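Local atomic coordinates of Mypaa.01249.c (Mycobacterium paratuberculosis, PDB entry 3RD5), a protein that is uncharacterised but, as a member of the short-chain dehydrogenase/reductase family, probably acts as an oxidoreductase. Residues A[121-124]-A[125-129]; A[181-185]-A[186-190]; A[262-266]-A[267-271]. One frame throughout, in Å; residues are numbered along the deposited sequence.

The three contacts follow one another along a Rossmann-type chain, and each is a local one at or near the end of a helix. Contact 1 closes helix 110-126 and contact 2 closes helix 161-185; their centres lie 14 Å apart and their side chains touch, Leu-127 CD2 lying 3.7 Å from Leu-190 CD1. Contact 3, in the loop that leads into helix 271-285, is centred 24 Å from contact 1 and 20 Å from contact 2; its nearest atoms stay about 6 Å from contact 2. Contact 3 also meets bound molecules, a sulfonate buffer and an ethanediol that probably came from the crystallisation liquor.

Contact 1: residues A[121-124]-A[125-129]; sequences ALTN and LLLPR
Leu-122 and Leu-126, one helical turn apart, meet at an angle so that CD1 of Leu-122 rests 3.7 Å from CD1 of Leu-126. The two reach each other from different rotations: CG of Leu-122 is anti to its own N (chi1 179°), whereas CG of Leu-126 stands beside its N (chi1 -68°), swinging the later side chain back over the earlier one. On another side of the helix, the methyl CG2 of Thr-123 meets the branch point of Leu-127, 4.0 Å from its CG. Rotation of Thr-123 splits its roles: CG2 goes to Leu-127, while OG1 turns back to the carbonyl of His-119 and also bonds Asn-92. Asn-124 runs beside Leu-127, with OD1 4.0 Å from Leu-127 CD1; this buried oxygen has no polar partner in the model, while ND2 is bonded to Thr-287. Leu-125 folds back over the preceding turn, its CG 3.3 Å from the carbonyl oxygen of Ala-121.

Helical bonds run from Leu-125 N to Ala-121 O and from Leu-126 N to Leu-122 O. A third, from Leu-127 N to Thr-123 O (2.9 Å), is made as the chain passes into a short 3-10 turn that carries Pro-128. Leu-122 and Leu-126 face Leu-90 of strand 87-92, Leu-125 packs on Arg-78 and Ala-81 of helix 74-82, and Thr-123 and Leu-127 meet Leu-179 of helix 161-185, so this helix end packs on the sheet, flanked by helices 74-82 and 161-185.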
ATOM      1  N   ALA A 121      -6.623  -4.977   6.997  1.00 13.20           N
ATOM      2  CA  ALA A 121      -7.763  -5.854   6.877  1.00 13.60           C
ATOM      3  C   ALA A 121      -7.856  -6.466   5.498  1.00 13.96           C
ATOM      4  O   ALA A 121      -8.045  -7.695   5.344  1.00 14.39           O
ATOM      5  CB  ALA A 121      -9.050  -5.054   7.194  1.00 14.60           C
ATOM      6  N   LEU A 122      -7.674  -5.647   4.481  1.00 13.75           N
ATOM      7  CA  LEU A 122      -7.745  -6.128   3.093  1.00 13.49           C
ATOM      8  C   LEU A 122      -6.735  -7.249   2.856  1.00 14.26           C
ATOM      9  O   LEU A 122      -7.037  -8.295   2.224  1.00 13.74           O
ATOM     10  CB  LEU A 122      -7.502  -5.000   2.099  1.00 13.52           C
ATOM     11  CG  LEU A 122      -7.517  -5.369   0.624  1.00 13.62           C
ATOM     12  CD1 LEU A 122      -8.908  -5.911   0.219  1.00 17.52           C
ATOM     13  CD2 LEU A 122      -7.097  -4.157  -0.232  1.00 16.47           C
ATOM     14  N   THR A 123      -5.503  -7.015   3.298  1.00 13.64           N
ATOM     15  CA  THR A 123      -4.420  -7.975   3.078  1.00 13.05           C
ATOM     16  C   THR A 123      -4.694  -9.305   3.794  1.00 14.44           C
ATOM     17  O   THR A 123      -4.579 -10.391   3.189  1.00 15.28           O
ATOM     18  CB  THR A 123      -3.064  -7.394   3.510  1.00 13.37           C
ATOM     19  OG1 THR A 123      -2.813  -6.177   2.808  1.00 12.91           O
ATOM     20  CG2 THR A 123      -1.929  -8.416   3.213  1.00 14.25           C
ATOM     21  N   ASN A 124      -5.138  -9.244   5.048  1.00 14.32           N
ATOM     22  CA  ASN A 124      -5.415 -10.492   5.751  1.00 15.23           C
ATOM     23  C   ASN A 124      -6.554 -11.260   5.079  1.00 15.30           C
ATOM     24  O   ASN A 124      -6.532 -12.496   5.075  1.00 16.84           O
ATOM     25  CB  ASN A 124      -5.793 -10.236   7.220  1.00 16.44           C
ATOM     26  CG  ASN A 124      -4.606 -10.015   8.092  1.00 18.55           C
ATOM     27  OD1 ASN A 124      -3.524 -10.585   7.856  1.00 18.09           O
ATOM     28  ND2 ASN A 124      -4.812  -9.207   9.169  1.00 18.95           N
ATOM     29  N   LEU A 125      -7.535 -10.565   4.536  1.00 15.15           N
ATOM     30  CA  LEU A 125      -8.664 -11.228   3.891  1.00 16.39           C
ATOM     31  C   LEU A 125      -8.288 -11.823   2.529  1.00 16.92           C
ATOM     32  O   LEU A 125      -8.818 -12.888   2.167  1.00 19.23           O
ATOM     33  CB  LEU A 125      -9.822 -10.258   3.747  1.00 16.76           C
ATOM     34  CG  LEU A 125     -10.481  -9.833   5.053  1.00 18.29           C
ATOM     35  CD1 LEU A 125     -11.358  -8.608   4.849  1.00 20.37           C
ATOM     36  CD2 LEU A 125     -11.288 -11.005   5.680  1.00 21.17           C
ATOM     37  N   LEU A 126      -7.347 -11.224   1.805  1.00 15.63           N
ATOM     38  CA  LEU A 126      -6.924 -11.739   0.491  1.00 16.15           C
ATOM     39  C   LEU A 126      -5.802 -12.780   0.535  1.00 16.56           C
ATOM     40  O   LEU A 126      -5.631 -13.561  -0.409  1.00 16.85           O
ATOM     41  CB  LEU A 126      -6.520 -10.595  -0.421  1.00 15.24           C
ATOM     42  CG  LEU A 126      -7.638  -9.668  -0.861  1.00 15.90           C
ATOM     43  CD1 LEU A 126      -7.099  -8.516  -1.772  1.00 19.14           C
ATOM     44  CD2 LEU A 126      -8.719 -10.457  -1.619  1.00 18.93           C
ATOM     45  N   LEU A 127      -4.979 -12.765   1.592  1.00 16.46           N
ATOM     46  CA  LEU A 127      -3.789 -13.592   1.660  1.00 16.13           C
ATOM     47  C   LEU A 127      -3.976 -15.066   1.276  1.00 16.94           C
ATOM     48  O   LEU A 127      -3.121 -15.590   0.551  1.00 17.51           O
ATOM     49  CB  LEU A 127      -3.113 -13.512   3.035  1.00 17.00           C
ATOM     50  CG  LEU A 127      -2.122 -12.385   3.233  1.00 17.63           C
ATOM     51  CD1 LEU A 127      -1.755 -12.251   4.713  1.00 19.13           C
ATOM     52  CD2 LEU A 127      -0.828 -12.528   2.415  1.00 18.29           C
ATOM     53  N   PRO A 128      -5.064 -15.704   1.716  1.00 17.60           N
ATOM     54  CA  PRO A 128      -5.259 -17.115   1.334  1.00 18.94           C
ATOM     55  C   PRO A 128      -5.420 -17.365  -0.164  1.00 18.17           C
ATOM     56  O   PRO A 128      -5.348 -18.541  -0.589  1.00 20.32           O
ATOM     57  CB  PRO A 128      -6.536 -17.500   2.090  1.00 19.91           C
ATOM     58  CG  PRO A 128      -6.621 -16.540   3.193  1.00 19.87           C
ATOM     59  CD  PRO A 128      -6.107 -15.253   2.653  1.00 17.85           C
ATOM     60  N   ARG A 129      -5.692 -16.323  -0.937  1.00 17.18           N
ATOM     61  CA  ARG A 129      -5.944 -16.420  -2.373  1.00 18.01           C
ATOM     62  C   ARG A 129      -4.952 -15.620  -3.220  1.00 17.39           C
ATOM     63  O   ARG A 129      -5.156 -15.438  -4.418  1.00 18.21           O
ATOM     64  CB  ARG A 129      -7.380 -16.017  -2.673  1.00 19.06           C
ATOM     65  CG  ARG A 129      -8.388 -16.884  -1.888  1.00 20.32           C
ATOM     66  CD  ARG A 129      -9.836 -16.689  -2.351  1.00 22.99           C
ATOM     67  NE  ARG A 129     -10.278 -15.321  -2.209  1.00 21.83           N
ATOM     68  CZ  ARG A 129     -10.600 -14.721  -1.080  1.00 24.18           C
ATOM     69  NH1 ARG A 129     -10.526 -15.356   0.078  1.00 25.67           N
ATOM     70  NH2 ARG A 129     -11.008 -13.454  -1.108  1.00 26.45           N
TER

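Contact 2: residues A[181-185]-A[186-190]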
ATOM      1  N   ARG A 181       7.741 -11.514   8.304  1.00 13.63           N
ATOM      2  CA  ARG A 181       8.146 -12.448   9.387  1.00 15.64           C
ATOM      3  C   ARG A 181       7.126 -13.582   9.497  1.00 15.56           C
ATOM      4  O   ARG A 181       7.518 -14.766   9.615  1.00 17.01           O
ATOM      5  CB  ARG A 181       8.285 -11.733  10.702  1.00 16.27           C
ATOM      6  CG  ARG A 181       8.890 -12.584  11.797  1.00 17.25           C
ATOM      7  CD  ARG A 181       8.840 -11.884  13.135  1.00 19.36           C
ATOM      8  NE  ARG A 181       7.501 -11.792  13.681  1.00 21.83           N
ATOM      9  CZ  ARG A 181       6.839 -12.804  14.246  1.00 30.11           C
ATOM     10  NH1 ARG A 181       7.399 -14.024  14.351  1.00 33.54           N
ATOM     11  NH2 ARG A 181       5.617 -12.617  14.741  1.00 31.13           N
ATOM     12  N   ARG A 182       5.849 -13.251   9.445  1.00 15.19           N
ATOM     13  CA  ARG A 182       4.794 -14.252   9.544  0.50 15.77           C
ATOM     14  C   ARG A 182       4.719 -15.175   8.339  1.00 16.65           C
ATOM     15  O   ARG A 182       4.472 -16.381   8.483  1.00 17.59           O
ATOM     16  CB  ARG A 182       3.471 -13.564   9.824  0.50 14.61           C
ATOM     17  CG  ARG A 182       3.371 -13.077  11.260  0.50 12.33           C
ATOM     18  CD  ARG A 182       2.134 -12.235  11.454  0.50 13.40           C
ATOM     19  NE  ARG A 182       1.902 -11.827  12.828  0.50 14.10           N
ATOM     20  CZ  ARG A 182       0.990 -12.371  13.643  0.50 13.40           C
ATOM     21  NH1 ARG A 182       0.226 -13.342  13.240  0.50 15.87           N
ATOM     22  NH2 ARG A 182       0.788 -11.872  14.850  0.50 14.12           N
ATOM     23  N   LEU A 183       4.946 -14.629   7.146  1.00 15.64           N
ATOM     24  CA  LEU A 183       4.933 -15.433   5.929  1.00 15.91           C
ATOM     25  C   LEU A 183       6.059 -16.436   5.987  1.00 16.84           C
ATOM     26  O   LEU A 183       5.863 -17.625   5.687  1.00 18.04           O
ATOM     27  CB  LEU A 183       5.046 -14.534   4.681  1.00 15.53           C
ATOM     28  CG  LEU A 183       3.836 -13.667   4.349  1.00 15.31           C
ATOM     29  CD1 LEU A 183       4.175 -12.679   3.249  1.00 15.90           C
ATOM     30  CD2 LEU A 183       2.609 -14.557   3.957  1.00 16.78           C
ATOM     31  N   THR A 184       7.251 -15.994   6.368  1.00 16.76           N
ATOM     32  CA  THR A 184       8.416 -16.898   6.466  1.00 17.71           C
ATOM     33  C   THR A 184       8.157 -17.983   7.507  1.00 19.79           C
ATOM     34  O   THR A 184       8.392 -19.178   7.224  1.00 20.60           O
ATOM     35  CB  THR A 184       9.674 -16.101   6.780  1.00 18.71           C
ATOM     36  OG1 THR A 184       9.965 -15.205   5.685  1.00 18.86           O
ATOM     37  CG2 THR A 184      10.892 -17.037   7.021  1.00 19.45           C
ATOM     38  N   ALA A 185       7.620 -17.607   8.660  1.00 18.69           N
ATOM     39  CA  ALA A 185       7.320 -18.601   9.701  1.00 19.77           C
ATOM     40  C   ALA A 185       6.284 -19.624   9.261  1.00 20.60           C
ATOM     41  O   ALA A 185       6.357 -20.788   9.709  1.00 22.65           O
ATOM     42  CB  ALA A 185       6.868 -17.909  10.953  1.00 19.43           C
ATOM     43  N   ALA A 186       5.334 -19.234   8.411  1.00 19.87           N
ATOM     44  CA  ALA A 186       4.297 -20.127   7.885  1.00 20.98           C
ATOM     45  C   ALA A 186       4.788 -20.980   6.735  1.00 22.23           C
ATOM     46  O   ALA A 186       4.024 -21.815   6.257  1.00 24.76           O
ATOM     47  CB  ALA A 186       3.090 -19.299   7.403  1.00 21.93           C
ATOM     48  N   GLY A 187       6.017 -20.793   6.270  1.00 21.27           N
ATOM     49  CA  GLY A 187       6.514 -21.500   5.082  1.00 22.75           C
ATOM     50  C   GLY A 187       5.827 -21.092   3.791  1.00 21.85           C
ATOM     51  O   GLY A 187       5.775 -21.852   2.819  1.00 24.40           O
ATOM     52  N   SER A 188       5.329 -19.854   3.755  1.00 21.53           N
ATOM     53  CA  SER A 188       4.667 -19.359   2.550  1.00 21.31           C
ATOM     54  C   SER A 188       5.694 -18.897   1.522  1.00 20.15           C
ATOM     55  O   SER A 188       6.721 -18.306   1.907  1.00 22.65           O
ATOM     56  CB  SER A 188       3.761 -18.182   2.915  1.00 20.23           C
ATOM     57  OG  SER A 188       3.199 -17.577   1.767  1.00 18.97           O
ATOM     58  N   PRO A 189       5.395 -19.074   0.219  1.00 20.75           N
ATOM     59  CA  PRO A 189       6.281 -18.490  -0.800  1.00 20.67           C
ATOM     60  C   PRO A 189       5.992 -17.005  -1.073  1.00 19.53           C
ATOM     61  O   PRO A 189       6.716 -16.375  -1.845  1.00 20.41           O
ATOM     62  CB  PRO A 189       5.993 -19.335  -2.026  1.00 22.73           C
ATOM     63  CG  PRO A 189       4.564 -19.672  -1.899  1.00 22.35           C
ATOM     64  CD  PRO A 189       4.311 -19.861  -0.404  1.00 21.14           C
ATOM     65  N   LEU A 190       4.969 -16.468  -0.440  1.00 17.75           N
ATOM     66  CA  LEU A 190       4.621 -15.056  -0.651  1.00 16.48           C
ATOM     67  C   LEU A 190       5.660 -14.149  -0.051  1.00 16.01           C
ATOM     68  O   LEU A 190       6.276 -14.468   0.979  1.00 16.89           O
ATOM     69  CB  LEU A 190       3.253 -14.712  -0.056  1.00 16.85           C
ATOM     70  CG  LEU A 190       2.041 -15.468  -0.594  1.00 18.88           C
ATOM     71  CD1 LEU A 190       0.779 -15.091   0.225  1.00 21.56           C
ATOM     72  CD2 LEU A 190       1.831 -15.201  -2.078  1.00 21.36           C
TER
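Leu-183 and Ser-188 are joined across a Schellman motif that ends helix 161-185. The carbonyl oxygen of Leu-183 accepts a 3.0 Å bond from Ser-188 N, spanning five residues, and inside that turn Gly-187 N bonds to Thr-184 O. The latter donor lies above the carbonyl plane, 64° out of it, although its N-H points fairly straight at the oxygen (158°). Gly-187, with phi 67°, makes the reversal, a backbone state that suits a residue without a side chain.

The packed side is built on Leu-183. Its CD2 lies 3.8 Å from Ser-188 OG, and its CD1 sits 3.6 Å from the carbonyl oxygen of Leu-190, beside that residue's CB. Phe-289 and Leu-291 of the C-terminal tail also touch Leu-183, and Leu-190 meets Leu-127, so this flank of the helix end is packed before the chain enters strand 191-195.

The other side is looser: Thr-184, Ala-185, Ala-186 and Gly-187 are exposed. One close touch there is CB of Ala-186 against the carbonyl oxygen of Arg-182. In one of two modelled conformers, the Arg-182 side chain leads away, to a salt bridge with Glu-178 and a cation-pi contact with Trp-278.

Beyond the glycine an ST turn fixes the exit: with OG of Ser-188 anti to its own N (chi1 174°), that oxygen accepts the N-H of Leu-190, N to OG 3.0 Å.

Contact 3: residues A[262-266]-A[267-271]; sequences VGRSR and RAKDA. With EPE (4-(2-hydroxyethyl)-1-piperazine ethanesulfonic acid), chain B; EDO (1,2-ethanediol), chain C.
Lys-269 N donates to Arg-266 O at 3.0 Å from above the carbonyl plane, and only weakly to Ser-265 O, where an extended run passes into a short 3-10 turn at 267-269. Earlier in the turn, OG of Ser-265 takes the N-H of Ala-268, N to OG 3.0 Å; a chi1 of 74° sets this oxygen between the backbone N and the carbonyl carbon, facing into the turn and also against Ala-268 CB.

The aliphatic part of Arg-264 bends over the turn. Its CG lies 3.8 Å from both Ala-268 CB and Lys-269 CG, and the arginine and lysine chains meet at a slant. Their charged ends separate: the guanidinium goes to Asp-246 in a salt bridge, and its NH1 also gives an in-plane, edge-on bond to a water that donates to Ala-268 O. Lys-269 bends back at chi3 (-99°), which brings CE to 3.3 Å from the carbonyl oxygen of Arg-264. A second water accepts hydrogen bonds from Lys-269 NZ and from Arg-264 N, so it bridges the lysine end to the extended run. A third donates to Arg-264 O and accepts only weakly from NZ.

At the start of the turn the sulfonate of the buffer molecule is gripped by two consecutive backbone N-H groups, Arg-266 N to O3S and Arg-267 N to O1S, both 3.0 Å. The same O1S hangs 3.6 Å above the centre of the Arg-267 guanidinium, over one face, while Arg-267 NE bonds Gly-145 O. Just past the turn, each carboxylate oxygen of Asp-270 accepts a hydrogen bond from one hydroxyl of the ethanediol. OD1 also caps Met-273 N, which makes Asp-270 the N-cap of helix 271-285.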
ATOM      1  N   VAL A 262      16.308   0.730  -0.731  1.00 14.98           N
ATOM      2  CA  VAL A 262      16.697   1.875   0.086  1.00 14.49           C
ATOM      3  C   VAL A 262      16.528   1.542   1.576  1.00 15.15           C
ATOM      4  O   VAL A 262      15.972   0.506   1.922  1.00 16.25           O
ATOM      5  CB  VAL A 262      15.898   3.126  -0.271  1.00 14.04           C
ATOM      6  CG1 VAL A 262      16.234   3.581  -1.702  1.00 16.36           C
ATOM      7  CG2 VAL A 262      14.390   2.911  -0.080  1.00 14.80           C
ATOM      8  N   GLY A 263      17.059   2.411   2.410  1.00 16.08           N
ATOM      9  CA  GLY A 263      16.960   2.272   3.857  1.00 15.59           C
ATOM     10  C   GLY A 263      15.687   2.855   4.427  1.00 14.89           C
ATOM     11  O   GLY A 263      14.805   3.357   3.719  1.00 15.78           O
ATOM     12  N   ARG A 264      15.566   2.705   5.738  1.00 14.86           N
ATOM     13  CA  ARG A 264      14.391   3.168   6.475  1.00 13.81           C
ATOM     14  C   ARG A 264      14.820   3.574   7.906  1.00 13.99           C
ATOM     15  O   ARG A 264      15.952   3.320   8.334  1.00 15.54           O
ATOM     16  CB  ARG A 264      13.297   2.090   6.520  1.00 13.92           C
ATOM     17  CG  ARG A 264      13.654   0.879   7.361  1.00 14.05           C
ATOM     18  CD  ARG A 264      12.665  -0.259   7.130  1.00 16.52           C
ATOM     19  NE  ARG A 264      13.030  -0.957   5.907  1.00 16.76           N
ATOM     20  CZ  ARG A 264      12.431  -2.071   5.456  1.00 18.76           C
ATOM     21  NH1 ARG A 264      11.384  -2.574   6.069  1.00 18.91           N
ATOM     22  NH2 ARG A 264      12.963  -2.663   4.394  1.00 20.54           N
ATOM     23  N   SER A 265      13.908   4.203   8.638  1.00 14.22           N
ATOM     24  CA  SER A 265      14.219   4.742   9.945  1.00 14.42           C
ATOM     25  C   SER A 265      14.494   3.653  10.991  1.00 14.28           C
ATOM     26  O   SER A 265      14.101   2.488  10.842  1.00 15.18           O
ATOM     27  CB  SER A 265      13.072   5.621  10.446  1.00 14.70           C
ATOM     28  OG  SER A 265      11.966   4.813  10.858  1.00 13.93           O
ATOM     29  N   ARG A 266      15.158   4.057  12.070  1.00 15.29           N
ATOM     30  CA  ARG A 266      15.422   3.166  13.176  1.00 17.33           C
ATOM     31  C   ARG A 266      14.106   2.642  13.759  1.00 15.92           C
ATOM     32  O   ARG A 266      13.975   1.460  14.048  1.00 17.51           O
ATOM     33  CB  ARG A 266      16.243   3.876  14.245  1.00 19.96           C
ATOM     34  CG  ARG A 266      17.646   4.232  13.800  1.00 25.37           C
ATOM     35  CD  ARG A 266      18.258   5.211  14.835  1.00 34.27           C
ATOM     36  NE  ARG A 266      19.634   5.579  14.502  1.00 41.93           N
ATOM     37  CZ  ARG A 266      20.228   6.730  14.826  1.00 48.20           C
ATOM     38  NH1 ARG A 266      19.571   7.690  15.492  1.00 50.85           N
ATOM     39  NH2 ARG A 266      21.497   6.935  14.471  1.00 50.30           N
ATOM     40  N   ARG A 267      13.108   3.521  13.902  1.00 15.71           N
ATOM     41  CA  ARG A 267      11.810   3.061  14.408  1.00 15.10           C
ATOM     42  C   ARG A 267      11.121   2.068  13.482  1.00 15.39           C
ATOM     43  O   ARG A 267      10.415   1.172  13.926  1.00 15.46           O
ATOM     44  CB  ARG A 267      10.906   4.247  14.746  1.00 15.41           C
ATOM     45  CG  ARG A 267      11.384   4.944  15.985  1.00 16.53           C
ATOM     46  CD  ARG A 267      10.404   5.952  16.561  1.00 21.02           C
ATOM     47  NE  ARG A 267      10.255   7.131  15.734  1.00 22.09           N
ATOM     48  CZ  ARG A 267      11.002   8.239  15.793  1.00 22.26           C
ATOM     49  NH1 ARG A 267      10.695   9.279  15.017  1.00 22.35           N
ATOM     50  NH2 ARG A 267      12.034   8.356  16.628  1.00 24.20           N
ATOM     51  N   ALA A 268      11.321   2.201  12.174  1.00 13.85           N
ATOM     52  CA  ALA A 268      10.784   1.203  11.243  1.00 13.61           C
ATOM     53  C   ALA A 268      11.458  -0.155  11.350  1.00 14.70           C
ATOM     54  O   ALA A 268      10.892  -1.144  10.874  1.00 16.56           O
ATOM     55  CB  ALA A 268      10.879   1.734   9.772  1.00 14.09           C
ATOM     56  N   LYS A 269      12.638  -0.216  11.957  1.00 15.55           N
ATOM     57  CA  LYS A 269      13.378  -1.470  12.153  1.00 16.36           C
ATOM     58  C   LYS A 269      13.143  -2.111  13.505  1.00 17.58           C
ATOM     59  O   LYS A 269      13.803  -3.095  13.833  1.00 20.86           O
ATOM     60  CB  LYS A 269      14.878  -1.249  11.868  1.00 16.87           C
ATOM     61  CG  LYS A 269      15.106  -0.862  10.401  1.00 19.29           C
ATOM     62  CD  LYS A 269      16.567  -0.738  10.022  1.00 25.95           C
ATOM     63  CE  LYS A 269      17.065   0.667  10.019  1.00 27.93           C
ATOM     64  NZ  LYS A 269      18.460   0.724   9.443  1.00 31.11           N
ATOM     65  N   ASP A 270      12.205  -1.589  14.298  1.00 16.18           N
ATOM     66  CA  ASP A 270      11.915  -2.103  15.634  1.00 16.68           C
ATOM     67  C   ASP A 270      10.949  -3.294  15.518  1.00 16.28           C
ATOM     68  O   ASP A 270       9.760  -3.131  15.250  1.00 16.37           O
ATOM     69  CB  ASP A 270      11.332  -0.980  16.492  1.00 16.53           C
ATOM     70  CG  ASP A 270      11.125  -1.379  17.955  1.00 20.65           C
ATOM     71  OD1 ASP A 270      10.875  -2.540  18.256  1.00 17.74           O
ATOM     72  OD2 ASP A 270      11.127  -0.463  18.816  1.00 26.86           O
ATOM     73  N   ALA A 271      11.485  -4.503  15.668  1.00 16.52           N
ATOM     74  CA  ALA A 271      10.698  -5.703  15.490  1.00 14.80           C
ATOM     75  C   ALA A 271       9.647  -5.873  16.577  1.00 15.37           C
ATOM     76  O   ALA A 271       8.563  -6.375  16.302  1.00 15.97           O
ATOM     77  CB  ALA A 271      11.626  -6.953  15.450  1.00 17.60           C
TER
HETATM   78  N1  EPE B 300      14.400  11.404  12.960  0.75 29.69           N
HETATM   79  C2  EPE B 300      15.423  12.455  13.182  0.75 32.06           C
HETATM   80  C3  EPE B 300      14.819  13.838  12.885  0.75 33.51           C
HETATM   81  N4  EPE B 300      14.199  13.924  11.559  0.75 33.83           N
HETATM   82  C5  EPE B 300      13.204  12.856  11.379  0.75 31.20           C
HETATM   83  C6  EPE B 300      13.882  11.522  11.589  0.75 29.83           C
HETATM   84  C7  EPE B 300      13.682  15.281  11.337  0.75 34.94           C
HETATM   85  C8  EPE B 300      12.181  15.469  11.141  0.75 37.13           C
HETATM   86  O8  EPE B 300      11.771  15.016   9.864  0.75 35.24           O
HETATM   87  C9  EPE B 300      15.074  10.092  13.067  0.75 25.67           C
HETATM   88  C10 EPE B 300      14.039   8.953  13.039  0.75 22.49           C
HETATM   89  S   EPE B 300      14.718   7.376  13.621  0.75 22.49           S
HETATM   90  O1S EPE B 300      13.532   6.487  13.809  0.75 17.38           O
HETATM   91  O2S EPE B 300      15.442   7.542  14.917  0.75 27.82           O
HETATM   92  O3S EPE B 300      15.695   6.942  12.584  0.75 19.55           O
HETATM   93  C1  EDO C 301      11.840  -3.039  21.426  1.00 41.58           C
HETATM   94  O1  EDO C 301      10.671  -3.404  20.703  1.00 41.33           O
HETATM   95  C2  EDO C 301      11.543  -1.731  22.141  1.00 40.95           C
HETATM   96  O2  EDO C 301      10.577  -0.990  21.381  1.00 37.97           O
HETATM   97  O   HOH W   1       9.903  -1.804   8.435  1.00 19.16           O
HETATM   98  O   HOH W   2      17.876   0.840   6.807  1.00 28.72           O
HETATM   99  O   HOH W   3      18.114   4.062   9.978  1.00 32.68           O